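Local coordinates for protein ORF98 PTP-2 (Cydia pomonella granulosis virus, PDB 6I28) that probably removes phosphate from phosphotyrosine and from phosphoserine or phosphothreonine in proteins, as a viral member of the dual-specificity phosphatase family, at residues M8-T12 with A29-F33; G62-V67 with M84-Y88; I116-M120 with L150-C154. One frame throughout, in Å; residues are numbered along the deposited sequence.

Contact 1: M8-T12 with A29-F33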
loop_
_atom_site.group_PDB
_atom_site.type_symbol
_atom_site.label_atom_id
_atom_site.label_comp_id
_atom_site.label_asym_id
_atom_site.label_seq_id
_atom_site.Cartn_x
_atom_site.Cartn_y
_atom_site.Cartn_z
ATOM N N MET A 8 -15.264 0.803 13.824
ATOM C CA MET A 8 -15.683 1.194 12.457
ATOM C C MET A 8 -14.633 2.119 11.802
ATOM O O MET A 8 -14.967 3.006 10.999
ATOM C CB MET A 8 -17.043 1.875 12.487
ATOM C CG MET A 8 -17.189 2.904 13.579
ATOM S SD MET A 8 -16.350 4.443 13.195
ATOM C CE MET A 8 -15.813 4.988 14.818
ATOM N N TYR A 9 -13.360 1.918 12.129
ATOM C CA TYR A 9 -12.307 2.505 11.311
ATOM C C TYR A 9 -12.391 1.869 9.925
ATOM O O TYR A 9 -12.573 0.660 9.795
ATOM C CB TYR A 9 -10.940 2.312 11.978
ATOM C CG TYR A 9 -9.773 2.609 11.086
ATOM C CD1 TYR A 9 -9.450 3.901 10.706
ATOM C CD2 TYR A 9 -8.998 1.580 10.611
ATOM C CE1 TYR A 9 -8.353 4.130 9.846
ATOM C CE2 TYR A 9 -7.957 1.784 9.749
ATOM C CZ TYR A 9 -7.612 3.059 9.374
ATOM O OH TYR A 9 -6.540 3.262 8.505
ATOM N N ASP A 10 -12.301 2.700 8.889
ATOM C CA ASP A 10 -12.551 2.266 7.522
ATOM C C ASP A 10 -11.246 1.758 6.926
ATOM O O ASP A 10 -10.427 2.520 6.354
ATOM C CB ASP A 10 -13.155 3.391 6.689
ATOM C CG ASP A 10 -13.120 3.084 5.200
ATOM O OD1 ASP A 10 -13.548 1.964 4.820
ATOM O OD2 ASP A 10 -12.626 3.950 4.423
ATOM N N ALA A 11 -11.068 0.444 7.048
ATOM C CA ALA A 11 -10.007 -0.303 6.409
ATOM C C ALA A 11 -10.515 -1.703 6.082
ATOM O O ALA A 11 -11.404 -2.243 6.753
ATOM C CB ALA A 11 -8.783 -0.352 7.311
ATOM N N THR A 12 -9.900 -2.303 5.078
ATOM C CA THR A 12 -10.348 -3.562 4.515
ATOM C C THR A 12 -9.182 -4.544 4.416
ATOM O O THR A 12 -8.075 -4.166 4.001
ATOM C CB THR A 12 -10.942 -3.326 3.134
ATOM O OG1 THR A 12 -11.805 -2.186 3.151
ATOM C CG2 THR A 12 -11.707 -4.542 2.685
ATOM N N ALA A 29 -10.230 4.849 17.141
ATOM C CA ALA A 29 -10.802 3.851 16.243
ATOM C C ALA A 29 -9.712 3.097 15.477
ATOM O O ALA A 29 -9.748 1.873 15.368
ATOM C CB ALA A 29 -11.779 4.534 15.291
ATOM N N MET A 30 -8.726 3.814 14.930
ATOM C CA MET A 30 -7.652 3.176 14.193
ATOM C C MET A 30 -6.861 2.240 15.090
ATOM O O MET A 30 -6.548 1.115 14.711
ATOM C CB MET A 30 -6.748 4.244 13.613
ATOM C CG MET A 30 -5.640 3.706 12.771
ATOM S SD MET A 30 -4.483 4.994 12.313
ATOM C CE MET A 30 -3.671 4.200 11.008
ATOM N N ARG A 31 -6.514 2.699 16.288
ATOM C CA ARG A 31 -5.804 1.836 17.224
ATOM C C ARG A 31 -6.617 0.592 17.547
ATOM O O ARG A 31 -6.075 -0.516 17.568
ATOM C CB ARG A 31 -5.462 2.644 18.478
ATOM C CG ARG A 31 -4.746 1.854 19.563
ATOM C CD ARG A 31 -4.553 2.712 20.822
ATOM N NE ARG A 31 -4.226 1.929 22.007
ATOM C CZ ARG A 31 -2.991 1.607 22.383
ATOM N NH1 ARG A 31 -1.945 2.002 21.668
ATOM N NH2 ARG A 31 -2.804 0.895 23.500
ATOM N N HIS A 32 -7.921 0.745 17.763
ATOM C CA HIS A 32 -8.786 -0.401 18.029
ATOM C C HIS A 32 -8.767 -1.400 16.877
ATOM O O HIS A 32 -8.683 -2.607 17.097
ATOM C CB HIS A 32 -10.199 0.089 18.280
ATOM C CG HIS A 32 -11.161 -0.978 18.692
ATOM N ND1 HIS A 32 -12.077 -1.532 17.819
ATOM C CD2 HIS A 32 -11.386 -1.565 19.891
ATOM C CE1 HIS A 32 -12.825 -2.413 18.464
ATOM N NE2 HIS A 32 -12.425 -2.453 19.722
ATOM N N PHE A 33 -8.800 -0.910 15.635
ATOM C CA PHE A 33 -8.749 -1.795 14.471
ATOM C C PHE A 33 -7.413 -2.529 14.382
ATOM O O PHE A 33 -7.368 -3.749 14.145
ATOM C CB PHE A 33 -9.006 -0.993 13.214
ATOM C CG PHE A 33 -8.993 -1.815 11.963
ATOM C CD1 PHE A 33 -7.791 -2.195 11.350
ATOM C CD2 PHE A 33 -10.197 -2.227 11.398
ATOM C CE1 PHE A 33 -7.792 -2.951 10.201
ATOM C CE2 PHE A 33 -10.201 -2.971 10.264
ATOM C CZ PHE A 33 -8.985 -3.346 9.646
HETATM O O HOH W 1 -12.378 0.819 14.758
#
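The Tyr9 ring carries Met30 over one face and meets Phe33 at its edge, while the Phe33 ring takes Ala11 CB on a face. Over Tyr9 the contact is CH-pi: Met30 CG stands 4.1 Å from the Tyr9 ring centroid, 14° off the normal. Met30 CG is anti to its own N (chi1 -177°) and the chain stays extended beyond it, which carries CG over the tyrosine face; the two side chains lie side by side, pointing the same way. Met30 SD lies obliquely to the Tyr9 ring, 5.2 Å from its centroid, a Met-aromatic contact. Tyr9 and Phe33 form a T-shaped pair with planes at 68°, the tyrosine edge turned to the phenylalanine face, and Tyr9 CD2 is 3.7 Å from Phe33 CG. Further out on the Phe33 ring, Ala11 CB sits off centre, 3.8 Å from Phe33 CZ.

No direct hydrogen bond crosses between 8-12 and 29-33. Instead one water bridges the backbones, accepting from Tyr9 N at 3.0 Å and donating to Ala29 O at 2.9 Å. Beside this bridge, Tyr9 CB packs on Ala29 CB at 4.1 Å. The phenol oxygen of Tyr9 is hydrogen-bonded to Gly22 O, which holds the far end of the ring.

The arrangement lays the N-terminal segment, which leads into edge strand 11-13, against helix 27-36; Tyr9 and Met30 both reach Leu101 and His103 on strand 100-103, and Met30 also touches Ile53 and Leu57 of helix 51-57.

Contact 2: G62-V67 with M84-Y88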
loop_
_atom_site.group_PDB
_atom_site.type_symbol
_atom_site.label_atom_id
_atom_site.label_comp_id
_atom_site.label_asym_id
_atom_site.label_seq_id
_atom_site.Cartn_x
_atom_site.Cartn_y
_atom_site.Cartn_z
ATOM N N GLY A 62 10.378 0.659 14.209
ATOM C CA GLY A 62 10.551 0.008 12.973
ATOM C C GLY A 62 9.285 -0.555 12.403
ATOM O O GLY A 62 9.263 -0.903 11.236
ATOM N N ASP A 63 8.234 -0.665 13.214
ATOM C CA ASP A 63 6.967 -1.215 12.744
ATOM C C ASP A 63 5.985 -0.152 12.313
ATOM O O ASP A 63 4.877 -0.505 11.848
ATOM C CB ASP A 63 6.312 -2.119 13.791
ATOM C CG ASP A 63 7.078 -3.413 14.020
ATOM O OD1 ASP A 63 7.880 -3.819 13.151
ATOM O OD2 ASP A 63 6.922 -3.998 15.102
ATOM N N HIS A 64 6.400 1.101 12.259
ATOM C CA HIS A 64 5.550 2.167 11.728
ATOM C C HIS A 64 6.404 3.059 10.842
ATOM O O HIS A 64 7.324 3.723 11.327
ATOM C CB HIS A 64 4.898 2.965 12.843
ATOM C CG HIS A 64 3.797 3.854 12.371
ATOM N ND1 HIS A 64 2.857 4.395 13.224
ATOM C CD2 HIS A 64 3.482 4.290 11.128
ATOM C CE1 HIS A 64 2.009 5.120 12.514
ATOM N NE2 HIS A 64 2.368 5.072 11.241
ATOM N N LEU A 65 6.133 3.016 9.553
ATOM C CA LEU A 65 6.806 3.763 8.513
ATOM C C LEU A 65 5.887 4.844 7.964
ATOM O O LEU A 65 4.727 4.586 7.660
ATOM C CB LEU A 65 7.186 2.828 7.368
ATOM C CG LEU A 65 7.950 3.388 6.164
ATOM C CD1 LEU A 65 9.206 4.006 6.739
ATOM C CD2 LEU A 65 8.312 2.358 5.126
ATOM N N HIS A 66 6.440 6.014 7.741
ATOM C CA HIS A 66 5.751 7.156 7.159
ATOM C C HIS A 66 6.521 7.632 5.939
ATOM O O HIS A 66 7.732 7.832 6.015
ATOM C CB HIS A 66 5.655 8.310 8.183
ATOM C CG HIS A 66 5.168 9.601 7.605
ATOM N ND1 HIS A 66 5.845 10.796 7.759
ATOM C CD2 HIS A 66 4.079 9.884 6.851
ATOM C CE1 HIS A 66 5.190 11.763 7.140
ATOM N NE2 HIS A 66 4.122 11.231 6.571
ATOM N N VAL A 67 5.823 7.861 4.828
ATOM C CA VAL A 67 6.344 8.646 3.721
ATOM C C VAL A 67 5.408 9.837 3.506
ATOM O O VAL A 67 4.208 9.645 3.248
ATOM C CB VAL A 67 6.462 7.833 2.413
ATOM C CG1 VAL A 67 6.904 8.761 1.301
ATOM C CG2 VAL A 67 7.441 6.690 2.545
ATOM N N MET A 84 11.859 1.474 -1.853
ATOM C CA MET A 84 12.012 1.373 -0.404
ATOM C C MET A 84 10.729 0.851 0.242
ATOM O O MET A 84 10.747 -0.068 1.069
ATOM C CB MET A 84 12.405 2.750 0.162
ATOM C CG MET A 84 12.642 2.803 1.668
ATOM S SD MET A 84 11.058 2.919 2.579
ATOM C CE MET A 84 10.608 4.637 2.278
ATOM N N LEU A 85 9.572 1.341 -0.201
ATOM C CA LEU A 85 8.324 0.887 0.392
ATOM C C LEU A 85 8.089 -0.591 0.112
ATOM O O LEU A 85 7.675 -1.349 0.987
ATOM C CB LEU A 85 7.173 1.715 -0.167
ATOM C CG LEU A 85 7.087 3.129 0.442
ATOM C CD1 LEU A 85 6.202 3.990 -0.425
ATOM C CD2 LEU A 85 6.561 3.085 1.914
ATOM N N PHE A 86 8.282 -1.002 -1.132
ATOM C CA PHE A 86 8.170 -2.419 -1.455
ATOM C C PHE A 86 9.035 -3.305 -0.577
ATOM O O PHE A 86 8.565 -4.332 -0.054
ATOM C CB PHE A 86 8.476 -2.702 -2.922
ATOM C CG PHE A 86 8.393 -4.173 -3.265
ATOM C CD1 PHE A 86 7.183 -4.769 -3.557
ATOM C CD2 PHE A 86 9.511 -4.984 -3.163
ATOM C CE1 PHE A 86 7.118 -6.085 -3.807
ATOM C CE2 PHE A 86 9.420 -6.317 -3.398
ATOM C CZ PHE A 86 8.221 -6.842 -3.791
ATOM N N ASN A 87 10.310 -2.932 -0.421
ATOM C CA ASN A 87 11.245 -3.725 0.363
ATOM C C ASN A 87 10.857 -3.745 1.816
ATOM O O ASN A 87 10.970 -4.788 2.469
ATOM C CB ASN A 87 12.627 -3.184 0.182
ATOM C CG ASN A 87 13.175 -3.513 -1.154
ATOM O OD1 ASN A 87 12.909 -4.568 -1.689
ATOM N ND2 ASN A 87 13.952 -2.604 -1.715
ATOM N N TYR A 88 10.326 -2.634 2.341
ATOM C CA TYR A 88 9.805 -2.641 3.700
ATOM C C TYR A 88 8.669 -3.645 3.858
ATOM O O TYR A 88 8.660 -4.498 4.764
ATOM C CB TYR A 88 9.349 -1.252 4.066
ATOM C CG TYR A 88 8.850 -1.113 5.470
ATOM C CD1 TYR A 88 9.733 -0.925 6.538
ATOM C CD2 TYR A 88 7.496 -1.189 5.756
ATOM C CE1 TYR A 88 9.241 -0.789 7.790
ATOM C CE2 TYR A 88 7.015 -1.038 7.027
ATOM C CZ TYR A 88 7.895 -0.828 8.059
ATOM O OH TYR A 88 7.346 -0.713 9.320
#
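Strand 64-68, at one edge of the mixed sheet of the phosphatase domain, packs here against helix 82-95 through Leu65 and Tyr88. Leu65 CD2 lies over one face of the Tyr88 ring in a CH-pi contact, 3.7 Å from the centroid and 19° off the normal. The two side chains slide past each other in opposite directions, bringing Leu65 CB to 3.8 Å from Tyr88 CZ near the phenol end. At the ring edge, Tyr88 OH donates to Gly62 O across 2.7 Å; the hydroxyl is tilted 27° from the carbonyl plane. Gly62 O also receives a weak hydrogen bond from Lys92 NZ, so two donors share this carbonyl.

Over these short segments the axes of strand 64-67 and helix 84-88 run nearly antiparallel, at 167°, with closest approach 10.9 Å. This is the first half of a beta-alpha-beta crossover, in which helix 82-95 leads back to the parallel strand 100-103. Farther along the strand, Val67 CG2 meets Leu85 CD2 tip to tip at 3.8 Å and is equally far from Met84 CE. Bends at chi2 and chi3 curl the Met84 chain, and its SD comes 3.8 Å from Leu65 CD2. The Leu85 side chain also touches Val43 on strand 41-46 and Leu114 on helix 110-123.

Contact 3: I116-M120 with L150-C154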
loop_
_atom_site.group_PDB
_atom_site.type_symbol
_atom_site.label_atom_id
_atom_site.label_comp_id
_atom_site.label_asym_id
_atom_site.label_seq_id
_atom_site.Cartn_x
_atom_site.Cartn_y
_atom_site.Cartn_z
ATOM N N ILE A 116 -1.469 -2.409 -4.583
ATOM C CA ILE A 116 -1.576 -3.005 -5.909
ATOM C C ILE A 116 -0.187 -3.339 -6.411
ATOM O O ILE A 116 0.038 -4.401 -6.983
ATOM C CB ILE A 116 -2.334 -2.061 -6.865
ATOM C CG1 ILE A 116 -3.830 -1.967 -6.522
ATOM C CG2 ILE A 116 -2.149 -2.491 -8.358
ATOM C CD1 ILE A 116 -4.675 -1.005 -7.395
ATOM N N TYR A 117 0.777 -2.454 -6.167
ATOM C CA TYR A 117 2.129 -2.680 -6.656
ATOM C C TYR A 117 2.782 -3.854 -5.933
ATOM O O TYR A 117 3.445 -4.699 -6.563
ATOM C CB TYR A 117 2.984 -1.436 -6.435
ATOM C CG TYR A 117 4.431 -1.636 -6.893
ATOM C CD1 TYR A 117 4.739 -1.963 -8.164
ATOM C CD2 TYR A 117 5.472 -1.498 -6.007
ATOM C CE1 TYR A 117 6.069 -2.142 -8.599
ATOM C CE2 TYR A 117 6.800 -1.669 -6.372
ATOM C CZ TYR A 117 7.112 -2.001 -7.665
ATOM O OH TYR A 117 8.421 -2.182 -8.083
ATOM N N TYR A 118 2.613 -3.930 -4.608
ATOM C CA TYR A 118 3.068 -5.101 -3.904
ATOM C C TYR A 118 2.519 -6.383 -4.472
ATOM O O TYR A 118 3.275 -7.339 -4.645
ATOM C CB TYR A 118 2.770 -4.995 -2.407
ATOM C CG TYR A 118 3.336 -6.132 -1.634
ATOM C CD1 TYR A 118 4.674 -6.099 -1.267
ATOM C CD2 TYR A 118 2.600 -7.283 -1.318
ATOM C CE1 TYR A 118 5.251 -7.113 -0.600
ATOM C CE2 TYR A 118 3.209 -8.326 -0.578
ATOM C CZ TYR A 118 4.549 -8.231 -0.259
ATOM O OH TYR A 118 5.232 -9.214 0.428
ATOM N N ILE A 119 1.231 -6.410 -4.877
ATOM C CA ILE A 119 0.663 -7.629 -5.442
ATOM C C ILE A 119 1.153 -7.882 -6.868
ATOM O O ILE A 119 1.442 -9.024 -7.229
ATOM C CB ILE A 119 -0.881 -7.504 -5.332
ATOM C CG1 ILE A 119 -1.306 -7.590 -3.840
ATOM C CG2 ILE A 119 -1.613 -8.551 -6.190
ATOM C CD1 ILE A 119 -2.776 -7.454 -3.615
ATOM N N MET A 120 1.273 -6.818 -7.688
ATOM C CA MET A 120 1.856 -6.936 -9.009
ATOM C C MET A 120 3.242 -7.542 -8.958
ATOM O O MET A 120 3.542 -8.483 -9.689
ATOM C CB MET A 120 1.947 -5.565 -9.690
ATOM C CG MET A 120 0.659 -4.890 -9.978
ATOM S SD MET A 120 0.900 -3.208 -10.556
ATOM C CE MET A 120 2.055 -3.457 -11.888
ATOM N N LEU A 150 2.301 2.628 -12.131
ATOM C CA LEU A 150 2.289 1.192 -11.939
ATOM C C LEU A 150 2.421 0.452 -13.255
ATOM O O LEU A 150 3.184 -0.524 -13.370
ATOM C CB LEU A 150 0.997 0.793 -11.231
ATOM C CG LEU A 150 0.799 1.341 -9.826
ATOM C CD1 LEU A 150 -0.257 0.581 -9.089
ATOM C CD2 LEU A 150 2.096 1.211 -9.138
ATOM N N LYS A 151 1.664 0.887 -14.261
ATOM C CA LYS A 151 1.818 0.339 -15.603
ATOM C C LYS A 151 3.248 0.499 -16.098
ATOM O O LYS A 151 3.777 -0.375 -16.787
ATOM C CB LYS A 151 0.835 1.009 -16.560
ATOM C CG LYS A 151 -0.630 0.735 -16.251
ATOM C CD LYS A 151 -1.531 1.289 -17.425
ATOM C CE LYS A 151 -3.014 0.924 -17.287
ATOM N NZ LYS A 151 -3.899 1.733 -18.266
ATOM N N GLY A 152 3.891 1.615 -15.755
ATOM C CA GLY A 152 5.268 1.834 -16.148
ATOM C C GLY A 152 6.267 0.888 -15.521
ATOM O O GLY A 152 7.405 0.814 -16.010
ATOM N N LYS A 153 5.872 0.160 -14.471
ATOM C CA LYS A 153 6.727 -0.859 -13.884
ATOM C C LYS A 153 6.646 -2.188 -14.627
ATOM O O LYS A 153 7.391 -3.116 -14.297
ATOM C CB LYS A 153 6.361 -1.110 -12.416
ATOM C CG LYS A 153 6.360 0.101 -11.513
ATOM C CD LYS A 153 7.584 0.976 -11.604
ATOM C CE LYS A 153 8.790 0.307 -11.125
ATOM N NZ LYS A 153 9.827 1.377 -10.901
ATOM N N CYS A 154 5.737 -2.338 -15.578
ATOM C CA CYS A 154 5.564 -3.599 -16.272
ATOM C C CYS A 154 6.287 -3.558 -17.607
ATOM O O CYS A 154 6.146 -2.599 -18.364
ATOM C CB CYS A 154 4.098 -3.949 -16.522
ATOM S SG CYS A 154 3.018 -3.808 -15.125
#
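The backbones of 116-120 and 150-154 come nearest at Tyr117 and Leu150, whose CA atoms are 6.6 Å apart, and beyond Leu150 the second segment folds into a type I beta turn from Lys151 to Cys154. Leu150 spreads its two methyls over helix 110-123: CD1 lies 3.7 Å from Ile116 CG2, the two side chains crossing at about a right angle, and CD2 lies 3.9 Å from Tyr117 CB. Met120 crosses Leu150 obliquely, with SD 4.1 Å from Leu150 CB. The bend at its chi3 (52°) turns the methyl toward the turn, where Met120 CE is 3.5 Å from Leu150 O and 3.4 Å from Cys154 SG.

In the fold, this buried patch joins helix 110-123 to the C-terminal part of helix 144-151 and to the turn that leads into strand 154-159. Met120 touches Val167, and Cys154, at the start of strand 154-159, touches Val165, both on strand 162-167. At the turn, Lys153 rests its aliphatic part at a slant against the Tyr117 ring, with Lys153 CG 3.7 Å from Tyr117 CE1. The Tyr117 hydroxyl is hydrogen-bonded to the C-terminal carboxylate of Glu168 and to Arg121, while the Lys153 backbone also pairs with Glu168.

In the fold
From the N terminus the three contacts follow in series, none nesting in or crossing another. Contact 1 closes first, over the hairpin formed by strands 11-13 and 18-21, bringing helix 27-36 back to the start of the chain. Contact 2 then spans the passage from edge strand 64-68 to helix 82-95 at the other edge of the same mixed sheet; the centres of contacts 1 and 2 are about 20 Å apart. Contact 3 closes the longest loop, largely helical, and joins helix 110-123 to the C-terminal hairpin region. Contacts 2 and 3 touch, Phe86 CE1 lying 3.5 Å from Tyr118 CD1, whereas contacts 1 and 3 lie on opposite sides of the chain's centre.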